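Local coordinates for glycosyl hydrolase (Streptomyces cattleya, PDB 7LR8), which probably hydrolyses the beta-1,4 bond of the mannose-N-acetylglucosamine disaccharide from the N-glycan core, as a family GH5 glycosidase, at residues F27-L31 / F56-F62; A40-V45 / L326-R330; G49-V53 / R87-V91. The protein carries 1 engineered substitution. All coordinates share one frame; numbering follows the deposited sequence.

Interaction 1 (F27-L31 / F56-F62); sequences FHHWL and FPLWPVF
This contact belongs to the mouth of a (beta/alpha)8 barrel, where the loop after strand 15-19 packs on the segment that follows strand 52-55. Trp30 and Phe27, on a 3-10 turn, face Phe56, Leu58, Val61 and Phe62. The indole of Trp30 donates NE1-H to the carbonyl O of Phe56 at 2.9 Å, with an N-H...O angle of 157°. That oxygen lies almost in the indole plane, at the edge of the ring. Water 1 donates to the same oxygen and also bonds His29 NE2, giving the carbonyl two partners. Phe62 meets the indole edge-to-face. Its CE1 comes to 3.6 Å from Trp30 CD2, and the ring planes stand at 89°. His29 NE2 lies over the opposite indole face. With an alanine at Trp30, the Phe56 carbonyl would probably lose its indole donor, and a gap is likely to open beside the Phe62 edge.

Phe27 turns its CE1 to within 3.5 Å of Phe56 CD2, the two rings meeting obliquely. The Leu58 CG is anti to its carbonyl carbon (chi1 -76°), which carries CD1 to 3.3 Å from Phe27 O and CD2 against Phe27 CB. Farther along, Leu31 CD2 touches both methyls of Val61.

The side chain of Phe56 is about 6 Å from the bound mannose, so the contact borders the glycan site. Leu31 also meets Leu31 of the second subunit. Helix 71-86 packs against Trp30, helix 122-139 against Pro57 and Phe62, and Leu100 of strand 99-100 against Phe27, Phe56 and Leu58.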
loop_
_atom_site.group_PDB
_atom_site.type_symbol
_atom_site.label_atom_id
_atom_site.label_comp_id
_atom_site.label_asym_id
_atom_site.label_seq_id
_atom_site.Cartn_x
_atom_site.Cartn_y
_atom_site.Cartn_z
ATOM N N PHE B 27 -7.507 9.419 -8.030
ATOM C CA PHE B 27 -6.264 8.828 -8.519
ATOM C C PHE B 27 -6.311 7.311 -8.593
ATOM O O PHE B 27 -5.399 6.713 -9.183
ATOM C CB PHE B 27 -5.109 9.287 -7.648
ATOM C CG PHE B 27 -4.940 10.773 -7.644
ATOM C CD1 PHE B 27 -4.690 11.456 -8.828
ATOM C CD2 PHE B 27 -5.041 11.485 -6.468
ATOM C CE1 PHE B 27 -4.550 12.835 -8.830
ATOM C CE2 PHE B 27 -4.894 12.866 -6.460
ATOM C CZ PHE B 27 -4.641 13.536 -7.652
ATOM N N HIS B 28 -7.344 6.681 -8.036
ATOM C CA HIS B 28 -7.538 5.258 -8.263
ATOM C C HIS B 28 -7.997 4.956 -9.684
ATOM O O HIS B 28 -8.199 3.779 -10.013
ATOM C CB HIS B 28 -8.539 4.684 -7.259
ATOM C CG HIS B 28 -8.251 5.047 -5.832
ATOM N ND1 HIS B 28 -7.079 4.698 -5.195
ATOM C CD2 HIS B 28 -8.997 5.709 -4.911
ATOM C CE1 HIS B 28 -7.107 5.140 -3.950
ATOM N NE2 HIS B 28 -8.261 5.756 -3.751
ATOM N N HIS B 29 -8.150 5.973 -10.545
ATOM C CA HIS B 29 -8.588 5.696 -11.907
ATOM C C HIS B 29 -7.568 4.864 -12.688
ATOM O O HIS B 29 -7.937 4.240 -13.687
ATOM C CB HIS B 29 -8.898 7.001 -12.650
ATOM C CG HIS B 29 -7.688 7.726 -13.151
ATOM N ND1 HIS B 29 -7.598 8.199 -14.441
ATOM C CD2 HIS B 29 -6.533 8.076 -12.538
ATOM C CE1 HIS B 29 -6.430 8.796 -14.607
ATOM N NE2 HIS B 29 -5.767 8.740 -13.467
ATOM N N TRP B 30 -6.312 4.798 -12.244
ATOM C CA TRP B 30 -5.372 3.903 -12.916
ATOM C C TRP B 30 -5.814 2.446 -12.852
ATOM O O TRP B 30 -5.390 1.644 -13.698
ATOM C CB TRP B 30 -3.981 4.034 -12.317
ATOM C CG TRP B 30 -3.416 5.413 -12.377
ATOM C CD1 TRP B 30 -3.184 6.242 -11.318
ATOM C CD2 TRP B 30 -3.010 6.139 -13.556
ATOM N NE1 TRP B 30 -2.653 7.429 -11.756
ATOM C CE2 TRP B 30 -2.538 7.397 -13.124
ATOM C CE3 TRP B 30 -2.985 5.842 -14.926
ATOM C CZ2 TRP B 30 -2.053 8.365 -14.012
ATOM C CZ3 TRP B 30 -2.507 6.820 -15.819
ATOM C CH2 TRP B 30 -2.048 8.061 -15.350
ATOM N N LEU B 31 -6.654 2.089 -11.871
ATOM C CA LEU B 31 -7.161 0.727 -11.754
ATOM C C LEU B 31 -8.360 0.461 -12.648
ATOM O O LEU B 31 -8.728 -0.707 -12.830
ATOM C CB LEU B 31 -7.536 0.424 -10.298
ATOM C CG LEU B 31 -6.423 0.609 -9.265
ATOM C CD1 LEU B 31 -6.994 0.430 -7.852
ATOM C CD2 LEU B 31 -5.278 -0.372 -9.493
ATOM N N PHE B 56 -0.729 12.777 -11.822
ATOM C CA PHE B 56 -0.235 11.949 -10.721
ATOM C C PHE B 56 -0.411 10.455 -10.942
ATOM O O PHE B 56 -1.502 9.908 -10.688
ATOM C CB PHE B 56 -0.920 12.357 -9.424
ATOM C CG PHE B 56 -0.723 13.795 -9.076
ATOM C CD1 PHE B 56 0.431 14.207 -8.420
ATOM C CD2 PHE B 56 -1.694 14.738 -9.394
ATOM C CE1 PHE B 56 0.612 15.539 -8.092
ATOM C CE2 PHE B 56 -1.500 16.077 -9.074
ATOM C CZ PHE B 56 -0.336 16.464 -8.419
ATOM N N PRO B 57 0.652 9.760 -11.346
ATOM C CA PRO B 57 0.699 8.304 -11.174
ATOM C C PRO B 57 0.564 7.945 -9.704
ATOM O O PRO B 57 0.920 8.729 -8.820
ATOM C CB PRO B 57 2.094 7.922 -11.690
ATOM C CG PRO B 57 2.557 9.055 -12.519
ATOM C CD PRO B 57 1.825 10.301 -12.050
ATOM N N LEU B 58 0.054 6.743 -9.447
ATOM C CA LEU B 58 0.132 6.127 -8.124
ATOM C C LEU B 58 1.311 5.159 -8.163
ATOM O O LEU B 58 1.273 4.156 -8.882
ATOM C CB LEU B 58 -1.156 5.403 -7.759
ATOM C CG LEU B 58 -2.337 6.280 -7.338
ATOM C CD1 LEU B 58 -3.503 5.416 -6.879
ATOM C CD2 LEU B 58 -1.926 7.252 -6.243
ATOM N N TRP B 59 2.367 5.482 -7.411
ATOM C CA TRP B 59 3.616 4.719 -7.472
ATOM C C TRP B 59 3.427 3.222 -7.246
ATOM O O TRP B 59 3.905 2.436 -8.085
ATOM C CB TRP B 59 4.605 5.348 -6.481
ATOM C CG TRP B 59 5.978 4.695 -6.429
ATOM C CD1 TRP B 59 6.631 4.034 -7.450
ATOM C CD2 TRP B 59 6.873 4.684 -5.309
ATOM N NE1 TRP B 59 7.865 3.596 -7.009
ATOM C CE2 TRP B 59 8.031 3.968 -5.699
ATOM C CE3 TRP B 59 6.796 5.177 -4.002
ATOM C CZ2 TRP B 59 9.108 3.769 -4.840
ATOM C CZ3 TRP B 59 7.870 4.983 -3.150
ATOM C CH2 TRP B 59 9.007 4.272 -3.569
ATOM N N PRO B 60 2.732 2.750 -6.196
ATOM C CA PRO B 60 2.583 1.285 -6.045
ATOM C C PRO B 60 1.803 0.632 -7.171
ATOM O O PRO B 60 1.994 -0.564 -7.429
ATOM C CB PRO B 60 1.844 1.125 -4.706
ATOM C CG PRO B 60 1.930 2.459 -4.021
ATOM C CD PRO B 60 2.013 3.470 -5.125
ATOM N N VAL B 61 0.914 1.369 -7.846
ATOM C CA VAL B 61 0.219 0.800 -8.993
ATOM C C VAL B 61 1.142 0.727 -10.205
ATOM O O VAL B 61 1.085 -0.230 -10.988
ATOM C CB VAL B 61 -1.053 1.613 -9.282
ATOM C CG1 VAL B 61 -1.715 1.150 -10.582
ATOM C CG2 VAL B 61 -2.009 1.484 -8.118
ATOM N N PHE B 62 2.023 1.717 -10.370
ATOM C CA PHE B 62 2.940 1.710 -11.502
ATOM C C PHE B 62 4.120 0.766 -11.282
ATOM O O PHE B 62 4.613 0.164 -12.242
ATOM C CB PHE B 62 3.449 3.126 -11.775
ATOM C CG PHE B 62 2.514 3.960 -12.597
ATOM C CD1 PHE B 62 1.213 4.206 -12.173
ATOM C CD2 PHE B 62 2.932 4.490 -13.807
ATOM C CE1 PHE B 62 0.354 4.987 -12.952
ATOM C CE2 PHE B 62 2.084 5.269 -14.573
ATOM C CZ PHE B 62 0.793 5.507 -14.144
HETATM O O HOH W 1 -4.089 10.602 -12.199
#

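Interaction 2 (A40-V45 / L326-R330); sequences ADLDSV and LTQDR. With SO4 (sulfate ion), chain J.
Arg330 sets its CG anti to its own carbonyl carbon (chi1 -56°) and then runs extended from CG to NE, which carries the guanidinium along helix 35-46 to Asp41. Asp41 has its CG beside the backbone N, and this brings OD1 to the arginine. The two side chains cross at about a right angle. Arg330 NE donates to Asp41 OD1 at 2.8 Å, with an N-H...O angle of 156°, in a salt bridge. The oxygen is met on its anti side. Arg330 NH2 reaches the same oxygen only weakly. The carboxylate and guanidinium planes are 52° apart, so the pair is not a flat two-pronged bridge.

The methyl of Ala40 lies over one face of the guanidinium, its CB 3.5 Å from Arg330 CZ. A sulfate ion, probably from the crystallisation liquor, sits at the guanidinium edge. Arg330 NH2 donates to its O4 at 2.9 Å and to its O2 at 3.0 Å. Asn24 also binds this sulfate.

One turn on, the Ser44 hydroxyl bonds back to the carbonyl of its own helix, OG to Asp41 O at 2.7 Å. Ser44 OG also touches Leu326 CD1 at 3.5 Å, and Val45 CG2 packs more loosely on that methyl. The segment 326-330 turns back at Thr327 to Arg330 in a type I beta turn, which presents Arg330 to the helix.

Asp41 is shared with the loop after strand 15-19, where Tyr20 bonds OD2 and Ser23 bonds OD1. Ser44 OG also bonds His307, which follows strand 298-304. The contact thus joins helix 35-46 to the loop that runs from strand 298-304 to helix 334-349.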
loop_
_atom_site.group_PDB
_atom_site.type_symbol
_atom_site.label_atom_id
_atom_site.label_comp_id
_atom_site.label_asym_id
_atom_site.label_seq_id
_atom_site.Cartn_x
_atom_site.Cartn_y
_atom_site.Cartn_z
ATOM N N ALA B 40 -13.237 13.852 -21.218
ATOM C CA ALA B 40 -14.293 14.761 -20.777
ATOM C C ALA B 40 -13.804 15.660 -19.647
ATOM O O ALA B 40 -14.133 16.852 -19.608
ATOM C CB ALA B 40 -15.519 13.960 -20.340
ATOM N N ASP B 41 -13.020 15.097 -18.714
ATOM C CA ASP B 41 -12.385 15.896 -17.668
ATOM C C ASP B 41 -11.534 17.006 -18.270
ATOM O O ASP B 41 -11.668 18.184 -17.902
ATOM C CB ASP B 41 -11.504 15.010 -16.780
ATOM C CG ASP B 41 -12.292 14.203 -15.753
ATOM O OD1 ASP B 41 -13.520 14.399 -15.616
ATOM O OD2 ASP B 41 -11.647 13.376 -15.067
ATOM N N LEU B 42 -10.637 16.640 -19.192
ATOM C CA LEU B 42 -9.738 17.622 -19.784
ATOM C C LEU B 42 -10.496 18.609 -20.668
ATOM O O LEU B 42 -10.113 19.780 -20.750
ATOM C CB LEU B 42 -8.621 16.909 -20.557
ATOM C CG LEU B 42 -7.748 16.003 -19.670
ATOM C CD1 LEU B 42 -6.667 15.289 -20.478
ATOM C CD2 LEU B 42 -7.128 16.786 -18.520
ATOM N N ASP B 43 -11.591 18.176 -21.303
ATOM C CA ASP B 43 -12.449 19.119 -22.016
ATOM C C ASP B 43 -12.904 20.245 -21.098
ATOM O O ASP B 43 -12.891 21.422 -21.478
ATOM C CB ASP B 43 -13.678 18.412 -22.584
ATOM C CG ASP B 43 -13.389 17.650 -23.841
ATOM O OD1 ASP B 43 -12.308 17.842 -24.437
ATOM O OD2 ASP B 43 -14.267 16.861 -24.236
ATOM N N SER B 44 -13.322 19.897 -19.879
ATOM C CA SER B 44 -13.853 20.915 -18.984
ATOM C C SER B 44 -12.747 21.821 -18.464
ATOM O O SER B 44 -13.013 22.972 -18.093
ATOM C CB SER B 44 -14.628 20.264 -17.826
ATOM O OG SER B 44 -13.784 19.528 -16.962
ATOM N N VAL B 45 -11.512 21.323 -18.434
ATOM C CA VAL B 45 -10.367 22.127 -18.021
ATOM C C VAL B 45 -9.970 23.100 -19.124
ATOM O O VAL B 45 -9.742 24.293 -18.875
ATOM C CB VAL B 45 -9.197 21.202 -17.641
ATOM C CG1 VAL B 45 -7.896 21.982 -17.508
ATOM C CG2 VAL B 45 -9.531 20.438 -16.353
ATOM N N LEU B 326 -14.120 22.601 -10.648
ATOM C CA LEU B 326 -15.260 21.974 -11.296
ATOM C C LEU B 326 -15.858 20.934 -10.353
ATOM O O LEU B 326 -15.149 20.312 -9.555
ATOM C CB LEU B 326 -14.832 21.313 -12.619
ATOM C CG LEU B 326 -14.315 22.324 -13.649
ATOM C CD1 LEU B 326 -13.068 21.806 -14.363
ATOM C CD2 LEU B 326 -15.421 22.645 -14.634
ATOM N N THR B 327 -17.169 20.732 -10.466
ATOM C CA THR B 327 -17.837 19.719 -9.666
ATOM C C THR B 327 -17.526 18.318 -10.196
ATOM O O THR B 327 -16.861 18.129 -11.222
ATOM C CB THR B 327 -19.350 19.933 -9.668
ATOM O OG1 THR B 327 -19.853 19.684 -10.982
ATOM C CG2 THR B 327 -19.713 21.343 -9.235
ATOM N N GLN B 328 -18.043 17.324 -9.472
ATOM C CA GLN B 328 -17.934 15.930 -9.884
ATOM C C GLN B 328 -18.550 15.693 -11.256
ATOM O O GLN B 328 -18.038 14.888 -12.042
ATOM C CB GLN B 328 -18.607 15.044 -8.842
ATOM C CG GLN B 328 -17.634 14.531 -7.842
ATOM C CD GLN B 328 -16.816 13.412 -8.413
ATOM O OE1 GLN B 328 -17.362 12.428 -8.916
ATOM N NE2 GLN B 328 -15.493 13.553 -8.357
ATOM N N ASP B 329 -19.666 16.358 -11.555
ATOM C CA ASP B 329 -20.278 16.242 -12.868
ATOM C C ASP B 329 -19.772 17.297 -13.844
ATOM O O ASP B 329 -20.453 17.580 -14.831
ATOM C CB ASP B 329 -21.806 16.301 -12.760
ATOM C CG ASP B 329 -22.285 17.295 -11.724
ATOM O OD1 ASP B 329 -21.927 18.486 -11.823
ATOM O OD2 ASP B 329 -23.031 16.887 -10.807
ATOM N N ARG B 330 -18.602 17.889 -13.571
ATOM C CA ARG B 330 -17.873 18.756 -14.500
ATOM C C ARG B 330 -18.577 20.090 -14.742
ATOM O O ARG B 330 -18.518 20.643 -15.842
ATOM C CB ARG B 330 -17.603 18.049 -15.833
ATOM C CG ARG B 330 -16.850 16.727 -15.659
ATOM C CD ARG B 330 -16.595 16.063 -16.995
ATOM N NE ARG B 330 -15.951 14.763 -16.855
ATOM C CZ ARG B 330 -16.568 13.596 -17.007
ATOM N NH1 ARG B 330 -17.860 13.553 -17.308
ATOM N NH2 ARG B 330 -15.886 12.466 -16.875
HETATM S S SO4 J . -17.940 9.705 -16.974
HETATM O O1 SO4 J . -18.016 8.261 -17.182
HETATM O O2 SO4 J . -17.475 10.342 -18.203
HETATM O O3 SO4 J . -19.263 10.220 -16.627
HETATM O O4 SO4 J . -17.009 9.992 -15.885
#

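Interaction 3 (G49-V53 / R87-V91); sequences GFDHV and RGLDV
Val53 meets Leu89 and Val91 on the side of the sheet that helix 71-86 covers. Val53 CG2 lies 3.9 Å from Val91 CG2, and its CG1 packs on Leu89 CD1. Leu89, its CG beside the backbone N (chi1 -55°), sends CD2 to 3.3 Å from Phe50 O. Ala84 of that helix touches both Leu89 and Val91. Two backbone bonds join the segments: Asp90 N to Asp51 O at 3.0 Å and Val53 N to Asp90 O at 2.8 Å.

The other sheet face carries His52 and Asp90, whose CB atoms are 4.2 Å apart. Arg15 forms salt bridges with Asp90 and with Asp51, just before the strand, and would probably offset their like charges. His52 ND1 donates to Asp51 OD1 at 2.9 Å, while NE2 bonds Thr302.

Toward Gly88, which is exposed, the chains draw apart. Water 2 bridges the two chains there, donating to Phe50 O and Arg87 O. Gly49 and Gly88 end their preceding helices in Schellman motifs. This helix-to-strand entry, followed by parallel pairing of strands 52-55 and 90-94, is that of a beta-alpha-beta unit in a (beta/alpha)8 barrel.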
loop_
_atom_site.group_PDB
_atom_site.type_symbol
_atom_site.label_atom_id
_atom_site.label_comp_id
_atom_site.label_asym_id
_atom_site.label_seq_id
_atom_site.Cartn_x
_atom_site.Cartn_y
_atom_site.Cartn_z
ATOM N N GLY B 49 -9.595 27.757 -20.127
ATOM C CA GLY B 49 -8.501 28.509 -20.707
ATOM C C GLY B 49 -7.122 28.129 -20.210
ATOM O O GLY B 49 -6.163 28.856 -20.497
ATOM N N PHE B 50 -6.995 27.024 -19.476
ATOM C CA PHE B 50 -5.707 26.621 -18.926
ATOM C C PHE B 50 -4.788 26.131 -20.032
ATOM O O PHE B 50 -5.231 25.757 -21.123
ATOM C CB PHE B 50 -5.882 25.516 -17.882
ATOM C CG PHE B 50 -6.609 25.969 -16.657
ATOM C CD1 PHE B 50 -5.993 26.809 -15.736
ATOM C CD2 PHE B 50 -7.920 25.582 -16.435
ATOM C CE1 PHE B 50 -6.667 27.241 -14.607
ATOM C CE2 PHE B 50 -8.601 26.013 -15.305
ATOM C CZ PHE B 50 -7.977 26.851 -14.397
ATOM N N ASP B 51 -3.484 26.143 -19.746
ATOM C CA ASP B 51 -2.508 25.669 -20.715
ATOM C C ASP B 51 -1.673 24.484 -20.253
ATOM O O ASP B 51 -0.828 24.025 -21.025
ATOM C CB ASP B 51 -1.565 26.810 -21.136
ATOM C CG ASP B 51 -0.800 27.408 -19.968
ATOM O OD1 ASP B 51 0.035 26.685 -19.373
ATOM O OD2 ASP B 51 -1.029 28.604 -19.660
ATOM N N HIS B 52 -1.869 23.970 -19.034
ATOM C CA HIS B 52 -1.134 22.778 -18.621
ATOM C C HIS B 52 -1.907 22.082 -17.513
ATOM O O HIS B 52 -2.818 22.655 -16.903
ATOM C CB HIS B 52 0.297 23.101 -18.142
ATOM C CG HIS B 52 0.344 23.908 -16.885
ATOM N ND1 HIS B 52 0.306 25.287 -16.882
ATOM C CD2 HIS B 52 0.392 23.530 -15.581
ATOM C CE1 HIS B 52 0.353 25.725 -15.635
ATOM N NE2 HIS B 52 0.393 24.680 -14.827
ATOM N N VAL B 53 -1.541 20.824 -17.281
ATOM C CA VAL B 53 -2.016 20.057 -16.140
ATOM C C VAL B 53 -0.811 19.431 -15.464
ATOM O O VAL B 53 0.205 19.133 -16.106
ATOM C CB VAL B 53 -3.031 18.954 -16.533
ATOM C CG1 VAL B 53 -4.359 19.574 -16.950
ATOM C CG2 VAL B 53 -2.482 18.094 -17.649
ATOM N N ARG B 87 -5.818 18.938 -26.432
ATOM C CA ARG B 87 -6.608 20.024 -25.878
ATOM C C ARG B 87 -5.754 21.224 -25.507
ATOM O O ARG B 87 -6.237 22.129 -24.820
ATOM C CB ARG B 87 -7.398 19.515 -24.667
ATOM C CG ARG B 87 -8.513 18.564 -25.091
ATOM C CD ARG B 87 -8.865 17.457 -24.085
ATOM N NE ARG B 87 -9.913 16.637 -24.687
ATOM C CZ ARG B 87 -9.682 15.622 -25.508
ATOM N NH1 ARG B 87 -8.436 15.265 -25.793
ATOM N NH2 ARG B 87 -10.697 14.955 -26.040
ATOM N N GLY B 88 -4.505 21.259 -25.968
ATOM C CA GLY B 88 -3.642 22.391 -25.701
ATOM C C GLY B 88 -3.140 22.451 -24.279
ATOM O O GLY B 88 -2.830 23.538 -23.784
ATOM N N LEU B 89 -3.050 21.304 -23.603
ATOM C CA LEU B 89 -2.577 21.229 -22.226
ATOM C C LEU B 89 -1.237 20.502 -22.225
ATOM O O LEU B 89 -1.168 19.320 -22.579
ATOM C CB LEU B 89 -3.587 20.512 -21.334
ATOM C CG LEU B 89 -4.995 21.115 -21.362
ATOM C CD1 LEU B 89 -5.979 20.158 -20.705
ATOM C CD2 LEU B 89 -4.992 22.466 -20.656
ATOM N N ASP B 90 -0.173 21.221 -21.880
ATOM C CA ASP B 90 1.104 20.583 -21.600
ATOM C C ASP B 90 1.031 19.839 -20.262
ATOM O O ASP B 90 0.165 20.107 -19.435
ATOM C CB ASP B 90 2.211 21.629 -21.575
ATOM C CG ASP B 90 2.350 22.351 -22.900
ATOM O OD1 ASP B 90 2.229 21.683 -23.946
ATOM O OD2 ASP B 90 2.573 23.584 -22.907
ATOM N N VAL B 91 1.939 18.880 -20.061
ATOM C CA VAL B 91 1.822 17.937 -18.948
ATOM C C VAL B 91 3.115 17.904 -18.138
ATOM O O VAL B 91 4.190 17.611 -18.680
ATOM C CB VAL B 91 1.472 16.521 -19.436
ATOM C CG1 VAL B 91 1.508 15.517 -18.248
ATOM C CG2 VAL B 91 0.112 16.519 -20.101
HETATM O O HOH W 2 -6.584 24.449 -23.226
#

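Overall arrangement
The three contacts lie along one stretch of the barrel: interaction 3 pairs strands 52-55 and 90-94, interaction 1 packs the segment after strand 52-55, and interaction 2 holds helix 35-46. Interactions 1 and 3 are buried, whereas interaction 2 is only partly so. Interaction 1 is largely aromatic and lies near the glycan site and the second subunit. Interaction 3 rests on strand pairing and aliphatic packing, away from the annotated sites. Interaction 2 relies on charge and joins segments far apart in sequence. Interactions 2 and 3 touch: Asp43 forms a salt bridge with Arg87, and Val45 packs on Phe50 and Leu89. Interactions 1 and 3 adjoin along the chain.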